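Local coordinates for protein halocarboxylic acid dehalogenase DehI (Pseudomonas putida, PDB 3BJX) that probably hydrolyses the carbon-halogen bond of haloacids, as a group I alpha-haloacid dehalogenase with an all-helical fold, at residues R88-K102 / I292-K306. Sequence-based numbering, arbitrary orientation.
Sequences RERSLLNIGPLPNLK and IHITECLDGAEAASK
A water is gripped by three groups where the loop between helices 78-90 and 101-107 wraps round the C-terminal end of helix 267-299: water 2 accepts from Leu93 N, donates to Glu296 OE1 at 2.6 Å, and meets His293 ND1 at 2.8 Å in the plane of the ring. In this all-helical fold the loop lies along the last turns of helix 267-299 and helix 301-305, joined by water bridges, apolar packing and one backbone bond. Glu296, with CG anti to its backbone N (chi1 -171°), extends its carboxylate between two leucines: Leu92 CD2 touches OE1, and Leu98 CD1 reaches OE2 at 3.3 Å. An alanine in place of Glu296 is likely to leave water 2 without its carboxylate acceptor and to open a gap between Leu92 and Leu98. Over one face of the His293 ring lies Leu93 CD1; Leu98 CD2 approaches CE1 obliquely. Leu92 CD1 continues onto Ser305 CB (3.7 Å), in the short helix 301-305 that follows Gly300. Towards helix 101-107, Pro99 CG packs on Cys297 SG at 3.6 Å, and Val222 of helix 212-223 touches both Leu101 and Cys297. Asp299, held by Arg119 and Tyr123, also takes a bond from water 3. The one direct hydrogen bond between the segments runs from Leu101 N to Cys297 O (3.0 Å, 158° at the hydrogen), its donor lying 45° out of the carbonyl plane.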
ATOM      1  N   ARG A  88      17.583   6.951  -8.149  1.00 15.22           N
ATOM      2  CA  ARG A  88      18.740   6.187  -7.643  1.00 15.04           C
ATOM      3  C   ARG A  88      19.656   6.988  -6.731  1.00 15.02           C
ATOM      4  O   ARG A  88      20.087   6.502  -5.686  1.00 16.38           O
ATOM      5  CB  ARG A  88      19.567   5.602  -8.792  1.00 15.66           C
ATOM      6  CG  ARG A  88      20.596   4.570  -8.308  1.00 15.02           C
ATOM      7  CD  ARG A  88      21.301   3.893  -9.459  1.00 16.02           C
ATOM      8  NE  ARG A  88      20.388   3.405 -10.483  1.00 13.94           N
ATOM      9  CZ  ARG A  88      20.224   3.978 -11.675  1.00 15.90           C
ATOM     10  NH1 ARG A  88      20.918   5.072 -11.992  1.00 16.43           N
ATOM     11  NH2 ARG A  88      19.349   3.468 -12.549  1.00 15.10           N
ATOM     12  N   GLU A  89      19.968   8.205  -7.143  1.00 16.02           N
ATOM     13  CA  GLU A  89      20.809   9.109  -6.368  1.00 18.83           C
ATOM     14  C   GLU A  89      20.164   9.542  -5.029  1.00 17.18           C
ATOM     15  O   GLU A  89      20.824   9.564  -3.995  1.00 18.84           O
ATOM     16  CB  GLU A  89      21.074  10.340  -7.214  1.00 21.51           C
ATOM     17  CG  GLU A  89      22.463  10.795  -7.225  1.00 27.05           C
ATOM     18  CD  GLU A  89      22.551  12.271  -7.508  1.00 30.49           C
ATOM     19  OE1 GLU A  89      21.615  12.820  -8.143  1.00 31.29           O
ATOM     20  OE2 GLU A  89      23.554  12.880  -7.066  1.00 32.79           O
ATOM     21  N   ARG A  90      18.890   9.919  -5.071  1.00 14.28           N
ATOM     22  CA  ARG A  90      18.113  10.260  -3.877  1.00 14.69           C
ATOM     23  C   ARG A  90      17.955   9.147  -2.830  1.00 15.81           C
ATOM     24  O   ARG A  90      17.703   9.454  -1.649  1.00 13.73           O
ATOM     25  CB  ARG A  90      16.720  10.717  -4.274  1.00 14.71           C
ATOM     26  CG  ARG A  90      16.660  12.059  -4.948  1.00 15.39           C
ATOM     27  CD  ARG A  90      15.207  12.311  -5.208  1.00 15.54           C
ATOM     28  NE  ARG A  90      14.939  13.602  -5.809  1.00 15.98           N
ATOM     29  CZ  ARG A  90      14.663  14.700  -5.126  1.00 15.58           C
ATOM     30  NH1 ARG A  90      14.669  14.685  -3.791  1.00 15.40           N
ATOM     31  NH2 ARG A  90      14.388  15.812  -5.790  1.00 14.75           N
ATOM     32  N   SER A  91      18.097   7.882  -3.251  1.00 16.41           N
ATOM     33  CA  SER A  91      17.962   6.708  -2.356  1.00 17.52           C
ATOM     34  C   SER A  91      18.938   6.653  -1.184  1.00 19.56           C
ATOM     35  O   SER A  91      18.724   5.900  -0.218  1.00 21.31           O
ATOM     36  CB  SER A  91      18.102   5.422  -3.140  1.00 16.68           C
ATOM     37  OG  SER A  91      17.199   5.410  -4.217  1.00 20.89           O
ATOM     38  N   LEU A  92      20.016   7.422  -1.253  1.00 20.40           N
ATOM     39  CA  LEU A  92      21.013   7.328  -0.195  1.00 22.11           C
ATOM     40  C   LEU A  92      20.491   7.857   1.147  1.00 22.09           C
ATOM     41  O   LEU A  92      19.882   8.918   1.217  1.00 20.17           O
ATOM     42  CB  LEU A  92      22.318   8.029  -0.585  1.00 23.04           C
ATOM     43  CG  LEU A  92      23.237   7.506  -1.690  1.00 24.45           C
ATOM     44  CD1 LEU A  92      24.287   8.581  -1.887  1.00 26.00           C
ATOM     45  CD2 LEU A  92      23.907   6.185  -1.376  1.00 23.32           C
ATOM     46  N   LEU A  93      20.730   7.087   2.199  1.00 24.42           N
ATOM     47  CA  LEU A  93      20.424   7.513   3.555  1.00 28.03           C
ATOM     48  C   LEU A  93      21.611   8.231   4.182  1.00 31.49           C
ATOM     49  O   LEU A  93      22.758   7.766   4.125  1.00 31.78           O
ATOM     50  CB  LEU A  93      20.019   6.322   4.413  1.00 26.60           C
ATOM     51  CG  LEU A  93      18.698   5.634   4.089  1.00 27.14           C
ATOM     52  CD1 LEU A  93      18.666   4.249   4.735  1.00 27.08           C
ATOM     53  CD2 LEU A  93      17.498   6.478   4.538  1.00 26.28           C
ATOM     54  N   ASN A  94      21.332   9.373   4.786  1.00 35.88           N
ATOM     55  CA  ASN A  94      22.368  10.142   5.452  1.00 39.93           C
ATOM     56  C   ASN A  94      22.538   9.598   6.855  1.00 41.67           C
ATOM     57  O   ASN A  94      21.981  10.153   7.810  1.00 42.65           O
ATOM     58  CB  ASN A  94      21.955  11.603   5.507  1.00 42.13           C
ATOM     59  CG  ASN A  94      23.128  12.528   5.594  1.00 44.41           C
ATOM     60  OD1 ASN A  94      24.164  12.291   4.969  1.00 45.31           O
ATOM     61  ND2 ASN A  94      22.977  13.607   6.368  1.00 45.50           N
ATOM     62  N   ILE A  95      23.280   8.498   6.978  1.00 42.67           N
ATOM     63  CA  ILE A  95      23.350   7.765   8.247  1.00 44.21           C
ATOM     64  C   ILE A  95      24.708   7.898   8.944  1.00 45.29           C
ATOM     65  O   ILE A  95      24.766   8.512  10.002  1.00 46.68           O
ATOM     66  CB  ILE A  95      22.854   6.289   8.097  1.00 43.98           C
ATOM     67  CG1 ILE A  95      21.331   6.271   8.025  1.00 44.22           C
ATOM     68  CG2 ILE A  95      23.303   5.411   9.252  1.00 44.19           C
ATOM     69  CD1 ILE A  95      20.770   4.972   7.534  1.00 45.67           C
ATOM     70  N   GLY A  96      25.770   7.334   8.358  1.00 46.06           N
ATOM     71  CA  GLY A  96      27.154   7.440   8.869  1.00 46.13           C
ATOM     72  C   GLY A  96      27.448   7.121  10.343  1.00 46.30           C
ATOM     73  O   GLY A  96      26.547   7.199  11.194  1.00 46.95           O
ATOM     74  N   PRO A  97      28.691   6.657  10.653  1.00 45.12           N
ATOM     75  CA  PRO A  97      29.602   5.994   9.720  1.00 42.42           C
ATOM     76  C   PRO A  97      28.976   4.639   9.449  1.00 39.38           C
ATOM     77  O   PRO A  97      28.065   4.250  10.184  1.00 39.68           O
ATOM     78  CB  PRO A  97      30.880   5.819  10.547  1.00 44.11           C
ATOM     79  CG  PRO A  97      30.404   5.763  11.968  1.00 44.58           C
ATOM     80  CD  PRO A  97      29.283   6.764  12.005  1.00 45.06           C
ATOM     81  N   LEU A  98      29.443   3.918   8.433  1.00 35.55           N
ATOM     82  CA  LEU A  98      28.781   2.669   8.048  1.00 31.86           C
ATOM     83  C   LEU A  98      29.580   1.426   8.407  1.00 32.10           C
ATOM     84  O   LEU A  98      30.800   1.500   8.516  1.00 33.07           O
ATOM     85  CB  LEU A  98      28.441   2.692   6.553  1.00 30.31           C
ATOM     86  CG  LEU A  98      27.413   3.773   6.154  1.00 28.25           C
ATOM     87  CD1 LEU A  98      27.173   3.727   4.687  1.00 27.22           C
ATOM     88  CD2 LEU A  98      26.086   3.656   6.928  1.00 26.73           C
ATOM     89  N   PRO A  99      28.897   0.279   8.624  1.00 31.54           N
ATOM     90  CA  PRO A  99      29.622  -0.999   8.685  1.00 30.99           C
ATOM     91  C   PRO A  99      30.504  -1.177   7.451  1.00 29.88           C
ATOM     92  O   PRO A  99      30.029  -0.989   6.342  1.00 30.53           O
ATOM     93  CB  PRO A  99      28.495  -2.066   8.639  1.00 30.93           C
ATOM     94  CG  PRO A  99      27.190  -1.312   8.397  1.00 30.64           C
ATOM     95  CD  PRO A  99      27.446   0.112   8.831  1.00 31.00           C
ATOM     96  N   ASN A 100      31.774  -1.529   7.623  1.00 29.22           N
ATOM     97  CA  ASN A 100      32.580  -1.910   6.461  1.00 28.06           C
ATOM     98  C   ASN A 100      32.206  -3.335   6.039  1.00 26.73           C
ATOM     99  O   ASN A 100      32.754  -4.312   6.552  1.00 28.42           O
ATOM    100  CB  ASN A 100      34.082  -1.744   6.731  1.00 28.09           C
ATOM    101  CG  ASN A 100      34.949  -2.168   5.549  1.00 29.36           C
ATOM    102  OD1 ASN A 100      34.859  -3.302   5.073  1.00 31.97           O
ATOM    103  ND2 ASN A 100      35.798  -1.264   5.077  1.00 28.76           N
ATOM    104  N   LEU A 101      31.255  -3.435   5.113  1.00 24.92           N
ATOM    105  CA  LEU A 101      30.667  -4.721   4.688  1.00 25.06           C
ATOM    106  C   LEU A 101      31.631  -5.698   3.987  1.00 25.15           C
ATOM    107  O   LEU A 101      31.495  -6.910   4.124  1.00 25.05           O
ATOM    108  CB  LEU A 101      29.422  -4.492   3.818  1.00 23.63           C
ATOM    109  CG  LEU A 101      28.563  -5.694   3.423  1.00 22.74           C
ATOM    110  CD1 LEU A 101      28.199  -6.598   4.626  1.00 21.44           C
ATOM    111  CD2 LEU A 101      27.308  -5.198   2.722  1.00 23.24           C
ATOM    112  N   LYS A 102      32.589  -5.163   3.241  1.00 26.08           N
ATOM    113  CA  LYS A 102      33.604  -5.974   2.589  1.00 27.79           C
ATOM    114  C   LYS A 102      34.472  -6.738   3.599  1.00 26.67           C
ATOM    115  O   LYS A 102      34.574  -7.954   3.515  1.00 26.63           O
ATOM    116  CB  LYS A 102      34.444  -5.080   1.690  1.00 31.00           C
ATOM    117  CG  LYS A 102      35.535  -5.782   0.924  1.00 35.40           C
ATOM    118  CD  LYS A 102      36.362  -4.771   0.123  1.00 38.69           C
ATOM    119  CE  LYS A 102      35.476  -3.638  -0.424  1.00 40.04           C
ATOM    120  NZ  LYS A 102      35.815  -3.329  -1.836  1.00 42.24           N
ATOM    121  N   ILE A 292      20.550  -0.199  -2.187  1.00 15.13           N
ATOM    122  CA  ILE A 292      21.535   0.856  -2.313  1.00 16.29           C
ATOM    123  C   ILE A 292      22.262   1.047  -0.986  1.00 17.35           C
ATOM    124  O   ILE A 292      23.467   1.268  -0.980  1.00 17.40           O
ATOM    125  CB  ILE A 292      20.914   2.192  -2.846  1.00 16.97           C
ATOM    126  CG1 ILE A 292      20.692   2.086  -4.358  1.00 15.52           C
ATOM    127  CG2 ILE A 292      21.812   3.406  -2.529  1.00 14.77           C
ATOM    128  CD1 ILE A 292      20.021   3.250  -4.946  1.00 17.64           C
ATOM    129  N   HIS A 293      21.537   0.943   0.137  1.00 18.46           N
ATOM    130  CA  HIS A 293      22.193   0.954   1.446  1.00 17.68           C
ATOM    131  C   HIS A 293      23.237  -0.122   1.627  1.00 17.52           C
ATOM    132  O   HIS A 293      24.344   0.176   2.038  1.00 20.96           O
ATOM    133  CB  HIS A 293      21.218   0.898   2.616  1.00 17.12           C
ATOM    134  CG  HIS A 293      21.860   1.265   3.919  1.00 16.61           C
ATOM    135  ND1 HIS A 293      22.438   2.499   4.137  1.00 14.12           N
ATOM    136  CD2 HIS A 293      22.042   0.554   5.059  1.00 14.37           C
ATOM    137  CE1 HIS A 293      22.934   2.534   5.361  1.00 14.16           C
ATOM    138  NE2 HIS A 293      22.711   1.367   5.938  1.00 13.16           N
ATOM    139  N   ILE A 294      22.896  -1.367   1.322  1.00 17.07           N
ATOM    140  CA  ILE A 294      23.869  -2.463   1.368  1.00 14.38           C
ATOM    141  C   ILE A 294      25.065  -2.174   0.448  1.00 15.48           C
ATOM    142  O   ILE A 294      26.208  -2.320   0.845  1.00 15.04           O
ATOM    143  CB  ILE A 294      23.188  -3.800   0.974  1.00 14.15           C
ATOM    144  CG1 ILE A 294      22.245  -4.274   2.087  1.00 11.98           C
ATOM    145  CG2 ILE A 294      24.211  -4.879   0.628  1.00 11.45           C
ATOM    146  CD1 ILE A 294      21.167  -5.283   1.632  1.00 11.08           C
ATOM    147  N   THR A 295      24.786  -1.755  -0.782  1.00 16.55           N
ATOM    148  CA  THR A 295      25.831  -1.367  -1.736  1.00 17.33           C
ATOM    149  C   THR A 295      26.775  -0.312  -1.189  1.00 18.85           C
ATOM    150  O   THR A 295      27.989  -0.404  -1.384  1.00 18.79           O
ATOM    151  CB  THR A 295      25.227  -0.893  -3.056  1.00 15.82           C
ATOM    152  OG1 THR A 295      24.238  -1.846  -3.473  1.00 15.92           O
ATOM    153  CG2 THR A 295      26.287  -0.786  -4.142  1.00 15.25           C
ATOM    154  N   GLU A 296      26.215   0.674  -0.491  1.00 20.34           N
ATOM    155  CA  GLU A 296      26.991   1.761   0.088  1.00 20.73           C
ATOM    156  C   GLU A 296      27.917   1.266   1.208  1.00 20.96           C
ATOM    157  O   GLU A 296      29.036   1.754   1.359  1.00 21.37           O
ATOM    158  CB  GLU A 296      26.051   2.850   0.606  1.00 21.50           C
ATOM    159  CG  GLU A 296      26.747   4.137   1.030  1.00 21.59           C
ATOM    160  CD  GLU A 296      25.836   5.104   1.769  1.00 22.58           C
ATOM    161  OE1 GLU A 296      24.581   4.997   1.695  1.00 22.70           O
ATOM    162  OE2 GLU A 296      26.392   5.985   2.447  1.00 23.02           O
ATOM    163  N   CYS A 297      27.437   0.313   2.000  1.00 20.67           N
ATOM    164  CA  CYS A 297      28.228  -0.278   3.065  1.00 20.27           C
ATOM    165  C   CYS A 297      29.359  -1.075   2.481  1.00 21.44           C
ATOM    166  O   CYS A 297      30.365  -1.283   3.148  1.00 22.38           O
ATOM    167  CB  CYS A 297      27.381  -1.200   3.927  1.00 21.21           C
ATOM    168  SG  CYS A 297      26.248  -0.368   5.050  1.00 17.74           S
ATOM    169  N   LEU A 298      29.197  -1.516   1.230  1.00 21.87           N
ATOM    170  CA  LEU A 298      30.218  -2.299   0.544  1.00 21.05           C
ATOM    171  C   LEU A 298      31.244  -1.429  -0.187  1.00 22.68           C
ATOM    172  O   LEU A 298      32.445  -1.606   0.014  1.00 22.68           O
ATOM    173  CB  LEU A 298      29.590  -3.304  -0.425  1.00 19.84           C
ATOM    174  CG  LEU A 298      30.545  -4.370  -0.990  1.00 20.06           C
ATOM    175  CD1 LEU A 298      30.987  -5.336   0.099  1.00 17.38           C
ATOM    176  CD2 LEU A 298      29.934  -5.131  -2.182  1.00 18.49           C
ATOM    177  N   ASP A 299      30.758  -0.505  -1.019  1.00 22.61           N
ATOM    178  CA  ASP A 299      31.595   0.244  -1.962  1.00 23.60           C
ATOM    179  C   ASP A 299      31.629   1.761  -1.735  1.00 24.41           C
ATOM    180  O   ASP A 299      32.415   2.455  -2.382  1.00 25.64           O
ATOM    181  CB  ASP A 299      31.098   0.030  -3.395  1.00 23.50           C
ATOM    182  CG  ASP A 299      31.274  -1.386  -3.893  1.00 24.97           C
ATOM    183  OD1 ASP A 299      32.065  -2.187  -3.336  1.00 25.50           O
ATOM    184  OD2 ASP A 299      30.596  -1.698  -4.883  1.00 25.48           O
ATOM    185  N   GLY A 300      30.749   2.287  -0.881  1.00 22.58           N
ATOM    186  CA  GLY A 300      30.659   3.728  -0.681  1.00 22.07           C
ATOM    187  C   GLY A 300      29.557   4.425  -1.468  1.00 22.59           C
ATOM    188  O   GLY A 300      28.856   3.805  -2.274  1.00 20.71           O
ATOM    189  N   ALA A 301      29.430   5.729  -1.238  1.00 23.24           N
ATOM    190  CA  ALA A 301      28.266   6.490  -1.672  1.00 24.48           C
ATOM    191  C   ALA A 301      28.235   6.788  -3.149  1.00 26.38           C
ATOM    192  O   ALA A 301      27.160   6.947  -3.721  1.00 27.36           O
ATOM    193  CB  ALA A 301      28.158   7.781  -0.882  1.00 24.94           C
ATOM    194  N   GLU A 302      29.403   6.912  -3.768  1.00 28.61           N
ATOM    195  CA  GLU A 302      29.451   7.266  -5.179  1.00 28.64           C
ATOM    196  C   GLU A 302      29.195   6.044  -6.035  1.00 28.65           C
ATOM    197  O   GLU A 302      28.438   6.104  -7.007  1.00 28.51           O
ATOM    198  CB  GLU A 302      30.776   7.915  -5.556  1.00 30.57           C
ATOM    199  CG  GLU A 302      30.729   8.456  -6.959  1.00 33.92           C
ATOM    200  CD  GLU A 302      32.042   9.022  -7.434  1.00 35.69           C
ATOM    201  OE1 GLU A 302      32.208  10.264  -7.360  1.00 36.89           O
ATOM    202  OE2 GLU A 302      32.896   8.227  -7.890  1.00 35.98           O
ATOM    203  N   ALA A 303      29.830   4.934  -5.661  1.00 28.63           N
ATOM    204  CA  ALA A 303      29.614   3.651  -6.314  1.00 28.76           C
ATOM    205  C   ALA A 303      28.161   3.216  -6.168  1.00 28.22           C
ATOM    206  O   ALA A 303      27.603   2.617  -7.079  1.00 27.57           O
ATOM    207  CB  ALA A 303      30.543   2.594  -5.726  1.00 29.29           C
ATOM    208  N   ALA A 304      27.560   3.527  -5.019  1.00 26.77           N
ATOM    209  CA  ALA A 304      26.182   3.127  -4.717  1.00 25.29           C
ATOM    210  C   ALA A 304      25.156   3.888  -5.548  1.00 23.63           C
ATOM    211  O   ALA A 304      24.205   3.296  -6.048  1.00 23.05           O
ATOM    212  CB  ALA A 304      25.879   3.281  -3.221  1.00 25.09           C
ATOM    213  N   SER A 305      25.386   5.185  -5.723  1.00 21.82           N
ATOM    214  CA  SER A 305      24.385   6.107  -6.254  1.00 20.15           C
ATOM    215  C   SER A 305      24.495   6.479  -7.745  1.00 19.59           C
ATOM    216  O   SER A 305      23.536   7.017  -8.333  1.00 17.24           O
ATOM    217  CB  SER A 305      24.431   7.382  -5.437  1.00 18.65           C
ATOM    218  OG  SER A 305      25.571   8.118  -5.789  1.00 19.36           O
ATOM    219  N   LYS A 306      25.676   6.270  -8.322  1.00 20.56           N
ATOM    220  CA  LYS A 306      25.883   6.487  -9.745  1.00 23.36           C
ATOM    221  C   LYS A 306      25.333   5.275 -10.532  1.00 21.78           C
ATOM    222  O   LYS A 306      25.207   4.182  -9.982  1.00 20.88           O
ATOM    223  CB  LYS A 306      27.353   6.819 -10.051  1.00 24.95           C
ATOM    224  CG  LYS A 306      27.674   8.339  -9.845  1.00 27.69           C
ATOM    225  CD  LYS A 306      28.810   8.870 -10.799  1.00 28.05           C
ATOM    226  CE  LYS A 306      28.818  10.431 -10.960  1.00 27.31           C
ATOM    227  NZ  LYS A 306      29.959  10.950 -11.801  1.00 26.16           N
TER
HETATM  228  O   HOH W   1      22.050   7.312 -10.578  1.00  6.74           O
HETATM  229  O   HOH W   2      22.047   4.474   2.132  1.00  8.97           O
HETATM  230  O   HOH W   3      34.720  -1.315  -2.609  1.00 28.13           O